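Local coordinates for protein probable starch synthase 4, chloroplastic/amyloplastic (Arabidopsis thaliana, PDB 6GNE) that is probably a plastid starch synthase, a two-domain glycosyltransferase of the GT-B fold that holds ADP and glycan chains in this structure, at residues D267-A272 and M407-I412; L277-N282 and K289-H294; A17-V22 and V46-P51. All blocks are in the same frame, centred on the assembly; numbering follows the deposited sequence.

Contact 1 of 3, residues D267-A272 and M407-I412; sequences DSWNPA and MRYGSI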
loop_
_atom_site.group_PDB
_atom_site.type_symbol
_atom_site.label_atom_id
_atom_site.label_comp_id
_atom_site.label_asym_id
_atom_site.label_seq_id
_atom_site.Cartn_x
_atom_site.Cartn_y
_atom_site.Cartn_z
ATOM N N ASP A 267 13.246 7.124 -5.796
ATOM C CA ASP A 267 14.666 6.838 -5.529
ATOM C C ASP A 267 14.894 5.337 -5.370
ATOM O O ASP A 267 15.788 4.797 -5.996
ATOM C CB ASP A 267 15.176 7.612 -4.307
ATOM C CG ASP A 267 15.242 9.109 -4.552
ATOM O OD1 ASP A 267 15.578 9.520 -5.676
ATOM O OD2 ASP A 267 14.963 9.896 -3.616
ATOM N N SER A 268 14.087 4.676 -4.534
ATOM C CA SER A 268 14.031 3.193 -4.473
ATOM C C SER A 268 13.596 2.541 -5.777
ATOM O O SER A 268 14.223 1.598 -6.242
ATOM C CB SER A 268 13.079 2.726 -3.378
ATOM O OG SER A 268 13.722 2.781 -2.120
ATOM N N TRP A 269 12.507 3.027 -6.362
ATOM C CA TRP A 269 12.004 2.506 -7.644
ATOM C C TRP A 269 12.551 3.350 -8.787
ATOM O O TRP A 269 11.925 4.314 -9.212
ATOM C CB TRP A 269 10.483 2.442 -7.619
ATOM C CG TRP A 269 9.981 1.495 -6.567
ATOM C CD1 TRP A 269 9.470 1.817 -5.335
ATOM C CD2 TRP A 269 9.964 0.077 -6.641
ATOM N NE1 TRP A 269 9.126 0.677 -4.644
ATOM C CE2 TRP A 269 9.440 -0.403 -5.421
ATOM C CE3 TRP A 269 10.369 -0.841 -7.608
ATOM C CZ2 TRP A 269 9.293 -1.761 -5.165
ATOM C CZ3 TRP A 269 10.223 -2.178 -7.355
ATOM C CH2 TRP A 269 9.688 -2.634 -6.153
ATOM N N ASN A 270 13.752 3.004 -9.240
ATOM C CA ASN A 270 14.439 3.746 -10.296
ATOM C C ASN A 270 15.291 2.787 -11.114
ATOM O O ASN A 270 16.301 2.298 -10.608
ATOM C CB ASN A 270 15.341 4.832 -9.693
ATOM C CG ASN A 270 16.025 5.705 -10.748
ATOM O OD1 ASN A 270 15.971 5.456 -11.955
ATOM N ND2 ASN A 270 16.687 6.727 -10.280
ATOM N N PRO A 271 14.919 2.540 -12.382
ATOM C CA PRO A 271 15.692 1.591 -13.198
ATOM C C PRO A 271 17.187 1.964 -13.413
ATOM O O PRO A 271 18.015 1.086 -13.639
ATOM C CB PRO A 271 14.934 1.590 -14.531
ATOM C CG PRO A 271 14.288 2.931 -14.595
ATOM C CD PRO A 271 13.844 3.157 -13.175
ATOM N N ALA A 272 17.503 3.256 -13.354
ATOM C CA ALA A 272 18.866 3.748 -13.557
ATOM C C ALA A 272 19.831 3.366 -12.449
ATOM O O ALA A 272 21.033 3.310 -12.695
ATOM C CB ALA A 272 18.866 5.267 -13.743
ATOM N N MET A 407 5.124 1.405 -14.944
ATOM C CA MET A 407 5.392 2.492 -15.884
ATOM C C MET A 407 6.761 3.165 -15.657
ATOM O O MET A 407 7.448 3.561 -16.598
ATOM C CB MET A 407 4.285 3.532 -15.805
ATOM C CG MET A 407 3.003 3.052 -16.447
ATOM S SD MET A 407 1.754 4.312 -16.611
ATOM C CE MET A 407 1.154 4.420 -14.931
ATOM N N ARG A 408 7.164 3.256 -14.399
ATOM C CA ARG A 408 8.476 3.766 -14.052
ATOM C C ARG A 408 9.577 2.907 -14.678
ATOM O O ARG A 408 10.595 3.442 -15.078
ATOM C CB ARG A 408 8.605 3.832 -12.521
ATOM C CG ARG A 408 9.953 4.215 -11.936
ATOM C CD ARG A 408 10.307 5.644 -12.262
ATOM N NE ARG A 408 11.400 6.105 -11.408
ATOM C CZ ARG A 408 12.297 7.046 -11.716
ATOM N NH1 ARG A 408 12.261 7.664 -12.877
ATOM N NH2 ARG A 408 13.228 7.387 -10.823
ATOM N N TYR A 409 9.348 1.597 -14.764
ATOM C CA TYR A 409 10.281 0.633 -15.365
ATOM C C TYR A 409 9.947 0.328 -16.840
ATOM O O TYR A 409 10.450 -0.640 -17.416
ATOM C CB TYR A 409 10.313 -0.667 -14.519
ATOM C CG TYR A 409 11.095 -0.523 -13.238
ATOM C CD1 TYR A 409 10.650 0.290 -12.217
ATOM C CD2 TYR A 409 12.316 -1.175 -13.053
ATOM C CE1 TYR A 409 11.386 0.442 -11.038
ATOM C CE2 TYR A 409 13.067 -1.023 -11.875
ATOM C CZ TYR A 409 12.592 -0.213 -10.881
ATOM O OH TYR A 409 13.282 -0.043 -9.722
ATOM N N GLY A 410 9.110 1.158 -17.447
ATOM C CA GLY A 410 8.786 1.055 -18.856
ATOM C C GLY A 410 7.794 -0.024 -19.272
ATOM O O GLY A 410 7.601 -0.210 -20.484
ATOM N N SER A 411 7.191 -0.735 -18.306
ATOM C CA SER A 411 6.219 -1.783 -18.611
ATOM C C SER A 411 4.835 -1.134 -18.694
ATOM O O SER A 411 4.434 -0.420 -17.771
ATOM C CB SER A 411 6.267 -2.886 -17.543
ATOM O OG SER A 411 5.431 -3.999 -17.840
ATOM N N ILE A 412 4.118 -1.387 -19.780
ATOM C CA ILE A 412 2.858 -0.680 -20.081
ATOM C C ILE A 412 1.646 -1.358 -19.477
ATOM O O ILE A 412 1.436 -2.531 -19.712
ATOM C CB ILE A 412 2.652 -0.557 -21.587
ATOM C CG1 ILE A 412 3.861 0.173 -22.218
ATOM C CG2 ILE A 412 1.352 0.168 -21.902
ATOM C CD1 ILE A 412 4.198 1.528 -21.594
#

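Contact 2 of 3, residues L277-N282 and K289-H294; sequences LKAQFN and KEENKH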
loop_
_atom_site.group_PDB
_atom_site.type_symbol
_atom_site.label_atom_id
_atom_site.label_comp_id
_atom_site.label_asym_id
_atom_site.label_seq_id
_atom_site.Cartn_x
_atom_site.Cartn_y
_atom_site.Cartn_z
ATOM N N LEU A 277 18.737 -5.145 -10.110
ATOM C CA LEU A 277 18.714 -5.468 -11.535
ATOM C C LEU A 277 20.033 -5.993 -12.021
ATOM O O LEU A 277 21.065 -5.662 -11.478
ATOM C CB LEU A 277 18.340 -4.230 -12.383
ATOM C CG LEU A 277 16.958 -3.605 -12.247
ATOM C CD1 LEU A 277 16.695 -2.562 -13.328
ATOM C CD2 LEU A 277 15.867 -4.656 -12.253
ATOM N N LYS A 278 19.989 -6.754 -13.101
ATOM C CA LYS A 278 21.207 -7.119 -13.829
ATOM C C LYS A 278 21.789 -5.896 -14.548
ATOM O O LYS A 278 22.989 -5.606 -14.412
ATOM C CB LYS A 278 20.930 -8.245 -14.859
ATOM C CG LYS A 278 22.210 -8.895 -15.422
ATOM C CD LYS A 278 22.111 -9.317 -16.894
ATOM C CE LYS A 278 23.463 -9.245 -17.622
ATOM N NZ LYS A 278 23.275 -8.687 -19.013
ATOM N N ALA A 279 20.944 -5.224 -15.334
ATOM C CA ALA A 279 21.345 -4.035 -16.071
ATOM C C ALA A 279 20.423 -2.867 -15.752
ATOM O O ALA A 279 19.252 -3.035 -15.430
ATOM C CB ALA A 279 21.374 -4.308 -17.563
ATOM N N GLN A 280 20.982 -1.678 -15.872
ATOM C CA GLN A 280 20.323 -0.443 -15.531
ATOM C C GLN A 280 19.841 0.159 -16.843
ATOM O O GLN A 280 20.348 -0.154 -17.888
ATOM C CB GLN A 280 21.304 0.528 -14.812
ATOM C CG GLN A 280 22.362 -0.086 -13.861
ATOM C CD GLN A 280 21.831 -0.408 -12.476
ATOM O OE1 GLN A 280 22.298 0.145 -11.498
ATOM N NE2 GLN A 280 20.842 -1.284 -12.389
ATOM N N PHE A 281 18.836 1.024 -16.772
ATOM C CA PHE A 281 18.327 1.733 -17.951
ATOM C C PHE A 281 17.476 2.906 -17.518
ATOM O O PHE A 281 17.167 3.056 -16.337
ATOM C CB PHE A 281 17.522 0.796 -18.861
ATOM C CG PHE A 281 16.268 0.237 -18.231
ATOM C CD1 PHE A 281 16.323 -0.762 -17.279
ATOM C CD2 PHE A 281 15.034 0.686 -18.637
ATOM C CE1 PHE A 281 15.164 -1.294 -16.733
ATOM C CE2 PHE A 281 13.869 0.156 -18.089
ATOM C CZ PHE A 281 13.934 -0.835 -17.125
ATOM N N ASN A 282 17.081 3.728 -18.465
ATOM C CA ASN A 282 16.267 4.894 -18.166
ATOM C C ASN A 282 15.500 5.301 -19.414
ATOM O O ASN A 282 15.695 4.717 -20.491
ATOM C CB ASN A 282 17.149 6.052 -17.618
ATOM C CG ASN A 282 18.274 6.477 -18.585
ATOM O OD1 ASN A 282 18.058 7.275 -19.510
ATOM N ND2 ASN A 282 19.479 5.936 -18.376
ATOM N N LYS A 289 16.745 -2.582 -20.616
ATOM C CA LYS A 289 15.435 -3.236 -20.496
ATOM C C LYS A 289 15.406 -4.552 -21.272
ATOM O O LYS A 289 15.107 -5.573 -20.677
ATOM C CB LYS A 289 14.270 -2.342 -20.947
ATOM C CG LYS A 289 12.911 -2.849 -20.489
ATOM C CD LYS A 289 11.817 -1.905 -20.882
ATOM C CE LYS A 289 10.438 -2.472 -20.568
ATOM N NZ LYS A 289 10.217 -2.902 -19.153
ATOM N N GLU A 290 15.745 -4.542 -22.566
ATOM C CA GLU A 290 15.932 -5.802 -23.306
ATOM C C GLU A 290 16.899 -6.776 -22.606
ATOM O O GLU A 290 16.637 -7.979 -22.583
ATOM C CB GLU A 290 16.372 -5.573 -24.763
ATOM C CG GLU A 290 16.625 -6.861 -25.596
ATOM C CD GLU A 290 15.491 -7.943 -25.548
ATOM O OE1 GLU A 290 14.285 -7.579 -25.536
ATOM O OE2 GLU A 290 15.796 -9.172 -25.518
ATOM N N GLU A 291 17.992 -6.269 -22.029
ATOM C CA GLU A 291 18.937 -7.119 -21.285
ATOM C C GLU A 291 18.270 -7.805 -20.076
ATOM O O GLU A 291 18.552 -8.967 -19.811
ATOM C CB GLU A 291 20.225 -6.364 -20.867
ATOM C CG GLU A 291 21.365 -6.414 -21.895
ATOM C CD GLU A 291 22.408 -5.255 -21.826
ATOM O OE1 GLU A 291 22.666 -4.678 -20.726
ATOM O OE2 GLU A 291 22.990 -4.936 -22.904
ATOM N N ASN A 292 17.388 -7.098 -19.368
ATOM C CA ASN A 292 16.649 -7.685 -18.224
ATOM C C ASN A 292 15.598 -8.701 -18.695
ATOM O O ASN A 292 15.391 -9.746 -18.072
ATOM C CB ASN A 292 15.988 -6.599 -17.345
ATOM C CG ASN A 292 16.977 -5.894 -16.429
ATOM O OD1 ASN A 292 17.599 -6.519 -15.558
ATOM N ND2 ASN A 292 17.129 -4.584 -16.627
ATOM N N LYS A 293 14.946 -8.394 -19.806
ATOM C CA LYS A 293 14.049 -9.340 -20.433
ATOM C C LYS A 293 14.776 -10.652 -20.735
ATOM O O LYS A 293 14.291 -11.727 -20.392
ATOM C CB LYS A 293 13.418 -8.731 -21.682
ATOM C CG LYS A 293 12.348 -9.627 -22.282
ATOM C CD LYS A 293 11.575 -8.898 -23.350
ATOM C CE LYS A 293 10.617 -9.852 -24.041
ATOM N NZ LYS A 293 9.753 -9.156 -25.025
ATOM N N HIS A 294 15.964 -10.553 -21.322
ATOM C CA HIS A 294 16.746 -11.747 -21.622
ATOM C C HIS A 294 17.202 -12.479 -20.327
ATOM O O HIS A 294 17.077 -13.692 -20.222
ATOM C CB HIS A 294 17.927 -11.378 -22.517
ATOM C CG HIS A 294 18.761 -12.550 -22.947
ATOM N ND1 HIS A 294 19.857 -12.982 -22.225
ATOM C CD2 HIS A 294 18.666 -13.371 -24.025
ATOM C CE1 HIS A 294 20.415 -14.001 -22.858
ATOM N NE2 HIS A 294 19.708 -14.265 -23.945
#

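Contact 3 of 3, residues A17-V22 and V46-P51; sequences AEMAPV and VEIILP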
loop_
_atom_site.group_PDB
_atom_site.type_symbol
_atom_site.label_atom_id
_atom_site.label_comp_id
_atom_site.label_asym_id
_atom_site.label_seq_id
_atom_site.Cartn_x
_atom_site.Cartn_y
_atom_site.Cartn_z
ATOM N N ALA A 17 1.363 0.053 11.158
ATOM C CA ALA A 17 1.753 -1.353 11.298
ATOM C C ALA A 17 2.808 -1.792 10.300
ATOM O O ALA A 17 3.353 -2.872 10.457
ATOM C CB ALA A 17 0.523 -2.250 11.190
ATOM N N GLU A 18 3.095 -0.964 9.298
ATOM C CA GLU A 18 4.102 -1.266 8.269
ATOM C C GLU A 18 4.948 -0.069 7.873
ATOM O O GLU A 18 4.513 1.086 7.940
ATOM C CB GLU A 18 3.430 -1.728 6.964
ATOM C CG GLU A 18 2.655 -3.022 7.019
ATOM C CD GLU A 18 1.949 -3.281 5.680
ATOM O OE1 GLU A 18 2.623 -3.346 4.615
ATOM O OE2 GLU A 18 0.710 -3.416 5.691
ATOM N N MET A 19 6.152 -0.388 7.419
ATOM C CA MET A 19 7.011 0.541 6.716
ATOM C C MET A 19 7.976 -0.253 5.835
ATOM O O MET A 19 8.701 -1.139 6.303
ATOM C CB MET A 19 7.809 1.386 7.693
ATOM C CG MET A 19 8.564 2.543 7.022
ATOM S SD MET A 19 9.816 3.251 8.085
ATOM C CE MET A 19 10.735 4.180 6.884
ATOM N N ALA A 20 7.984 0.086 4.560
ATOM C CA ALA A 20 8.879 -0.546 3.611
ATOM C C ALA A 20 10.295 -0.022 3.842
ATOM O O ALA A 20 10.457 1.192 4.028
ATOM C CB ALA A 20 8.417 -0.255 2.189
ATOM N N PRO A 21 11.323 -0.879 3.828
ATOM C CA PRO A 21 11.283 -2.340 3.537
ATOM C C PRO A 21 11.246 -3.245 4.763
ATOM O O PRO A 21 11.031 -4.409 4.610
ATOM C CB PRO A 21 12.628 -2.575 2.851
ATOM C CG PRO A 21 13.532 -1.577 3.513
ATOM C CD PRO A 21 12.705 -0.383 3.903
ATOM N N VAL A 22 11.448 -2.663 5.950
ATOM C CA VAL A 22 11.610 -3.374 7.193
ATOM C C VAL A 22 10.395 -4.188 7.626
ATOM O O VAL A 22 10.543 -5.278 8.190
ATOM C CB VAL A 22 12.069 -2.408 8.329
ATOM C CG1 VAL A 22 11.022 -1.342 8.687
ATOM C CG2 VAL A 22 12.459 -3.178 9.576
ATOM N N VAL A 46 10.432 14.211 10.537
ATOM C CA VAL A 46 9.519 13.079 10.394
ATOM C C VAL A 46 10.054 11.910 11.198
ATOM O O VAL A 46 11.250 11.600 11.137
ATOM C CB VAL A 46 9.434 12.663 8.912
ATOM C CG1 VAL A 46 8.645 11.365 8.742
ATOM C CG2 VAL A 46 8.845 13.800 8.074
ATOM N N GLU A 47 9.189 11.272 11.962
ATOM C CA GLU A 47 9.560 10.095 12.769
ATOM C C GLU A 47 8.478 9.037 12.630
ATOM O O GLU A 47 7.287 9.351 12.456
ATOM C CB GLU A 47 9.659 10.446 14.246
ATOM C CG GLU A 47 10.991 10.999 14.719
ATOM C CD GLU A 47 10.944 11.448 16.171
ATOM O OE1 GLU A 47 9.985 11.053 16.893
ATOM O OE2 GLU A 47 11.925 12.116 16.583
ATOM N N ILE A 48 8.876 7.778 12.724
ATOM C CA ILE A 48 7.938 6.682 12.556
ATOM C C ILE A 48 7.962 5.763 13.752
ATOM O O ILE A 48 9.014 5.508 14.290
ATOM C CB ILE A 48 8.227 5.948 11.250
ATOM C CG1 ILE A 48 7.946 6.919 10.094
ATOM C CG2 ILE A 48 7.335 4.716 11.117
ATOM C CD1 ILE A 48 8.688 6.583 8.843
ATOM N N ILE A 49 6.784 5.314 14.169
ATOM C CA ILE A 49 6.647 4.359 15.249
ATOM C C ILE A 49 6.003 3.089 14.698
ATOM O O ILE A 49 4.921 3.162 14.139
ATOM C CB ILE A 49 5.830 4.926 16.420
ATOM C CG1 ILE A 49 6.535 6.176 16.995
ATOM C CG2 ILE A 49 5.620 3.863 17.504
ATOM C CD1 ILE A 49 5.716 6.952 18.018
ATOM N N LEU A 50 6.716 1.955 14.849
ATOM C CA LEU A 50 6.292 0.624 14.402
ATOM C C LEU A 50 6.330 -0.369 15.531
ATOM O O LEU A 50 6.973 -0.117 16.534
ATOM C CB LEU A 50 7.254 0.080 13.329
ATOM C CG LEU A 50 7.405 0.874 12.042
ATOM C CD1 LEU A 50 8.447 0.236 11.163
ATOM C CD2 LEU A 50 6.080 0.973 11.314
ATOM N N PRO A 51 5.671 -1.515 15.366
ATOM C CA PRO A 51 5.990 -2.616 16.238
ATOM C C PRO A 51 7.343 -3.219 15.880
ATOM O O PRO A 51 7.800 -3.096 14.755
ATOM C CB PRO A 51 4.881 -3.638 15.960
ATOM C CG PRO A 51 3.802 -2.882 15.257
ATOM C CD PRO A 51 4.554 -1.847 14.471
#

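Contact 1 of 3, residues D267-A272 and M407-I412
Arg408 NE gives the carbonyl oxygen of Trp269 a hydrogen bond of 2.9 Å; the N-H...O angle is 158°, and the oxygen lies close to the guanidinium plane while NE lies in the carbonyl plane. Two torsions bring the group there: CG stands anti to the backbone N (chi1 174°) and the chain then bends at chi2. The far end of the guanidinium is held as well, NH2 bonding to Thr266 O, so two carbonyls of one loop fix its rotation. Asn270 OD1 and Pro271 CD lie over the same face of this flat group, the Asn270 amide packing against it with the two planes moderately inclined. Asn270 OD1 accepts from Ala272 N at 3.0 Å, closing an Asx turn, the donor standing above the carbonyl plane. Helix 402-408 of the second GT-B domain ends in a Schellman motif with Gly410 as C-prime residue. Pro271 CD sits 4.2 Å from the Tyr409 ring centroid and 9° off the normal, a CH-pi contact over the ring centre. Tyr409 CE1 meets Trp269 CE3 at 3.8 Å, in plane at the indole edge. The Tyr409 hydroxyl is hydrogen-bonded to Asp274, and the Trp269 ring stacks with His381.

Contact 2 of 3, residues L277-N282 and K289-H294
Asn292 points its amide at the backbone of the loop and uses both ends of it. Asn292 ND2 donates to Ala279 O over 2.9 Å at an N-H...O angle of 164°; the acceptor lies near the amide plane, whereas the donor is tilted from the carbonyl plane. Asn292 OD1 receives a weak, bent bond from Lys278 N, 3.4 Å long. The ND2 bond mainly sets the amide's orientation, and the OD1 bond is consistent with it. The Leu277 and Asn292 side chains cross at about a right angle, Leu277 CD1 lying 3.9 Å from Asn292 ND2. The Phe281 ring is oriented differently: its plane makes 54° with the amide, and one face packs on both the backbone and side chain of Lys289. Lys289 N is 3.7 Å from Phe281 CG, and Lys289 CB makes a CH-pi contact, 3.9 Å from the Phe281 ring centroid. With CG between the backbone N and the carbonyl carbon (chi1 64°), the ring is brought against the first turns of helix 287-300. The loop that follows strand 257-259 thus folds back on the helix it leads into, and Ala385 of helix 377-386 also packs on Leu277, Phe281 and Asn292. Beyond the ring, Lys289 NZ bonds the carbonyl oxygens of Ala385 and Ser387. At the outer margin Lys278 NZ stays 4.4 Å from Glu291 OE1, beyond a salt bridge.

Contact 3 of 3, residues A17-V22 and V46-P51
Met19 carries its CG anti to the backbone N (chi1 -171°) and stays extended through chi3 (165°), which sends the thioether away from its own backbone to meet Ile48. There the two side chains cross at about a right angle: Met19 SD lies 3.6 Å from Ile48 CD1, and Met19 CE is 3.7 Å from that same methyl. Leu50, two residues further along the strand, fills the place nearer the loop backbone. Its two methyls divide the work. Leu50 CD1 lies 3.7 Å from Met19 CB and faces Val22 CG1 tip to tip at 3.9 Å, while Leu50 CD2 rests 3.7 Å from the carbonyl oxygen of Glu18. The side-chain contacts are apolar and buried; Leu92 of strand 92-100 packs on Met19 and Ile48 as well, and Ala33 of helix 27-41 touches Met19. Glu18 starts away from the strand, its carboxylate bonded to Tyr112 OH and to the backbone N of Val25 and Gly26, and it touches the bound AC1 unit. The loop links strand 11-15 to helix 27-41 and packs on strand 45-51, the parallel neighbour of 11-15: the first beta-alpha-beta unit of the Rossmann-like N-terminal domain of a GT-B fold.

In the fold
Contacts 1 and 2 belong together: their centres are 11 Å apart, contact 2 is nested along the chain inside the loop that contact 1 closes, and they touch directly. Pro271 O is 3.2 Å from Phe281 N, and Tyr409 O lies 2.9 Å from Lys289 NZ, both probable hydrogen bonds. Contact 3 lies in the N-terminal domain, whereas contact 1 packs on a helix of the second; their centres are about 24 Å apart, and contact 3 is 31 Å from contact 2. Contacts 1 and 3 approach to about 7 Å at their nearest atoms, with ligands close to both: the Trp269 side chain is about 4 Å from ADP, the Glu18 side chain about 4 Å from AC1. The Leu277 side chain is about 12 Å from ADP.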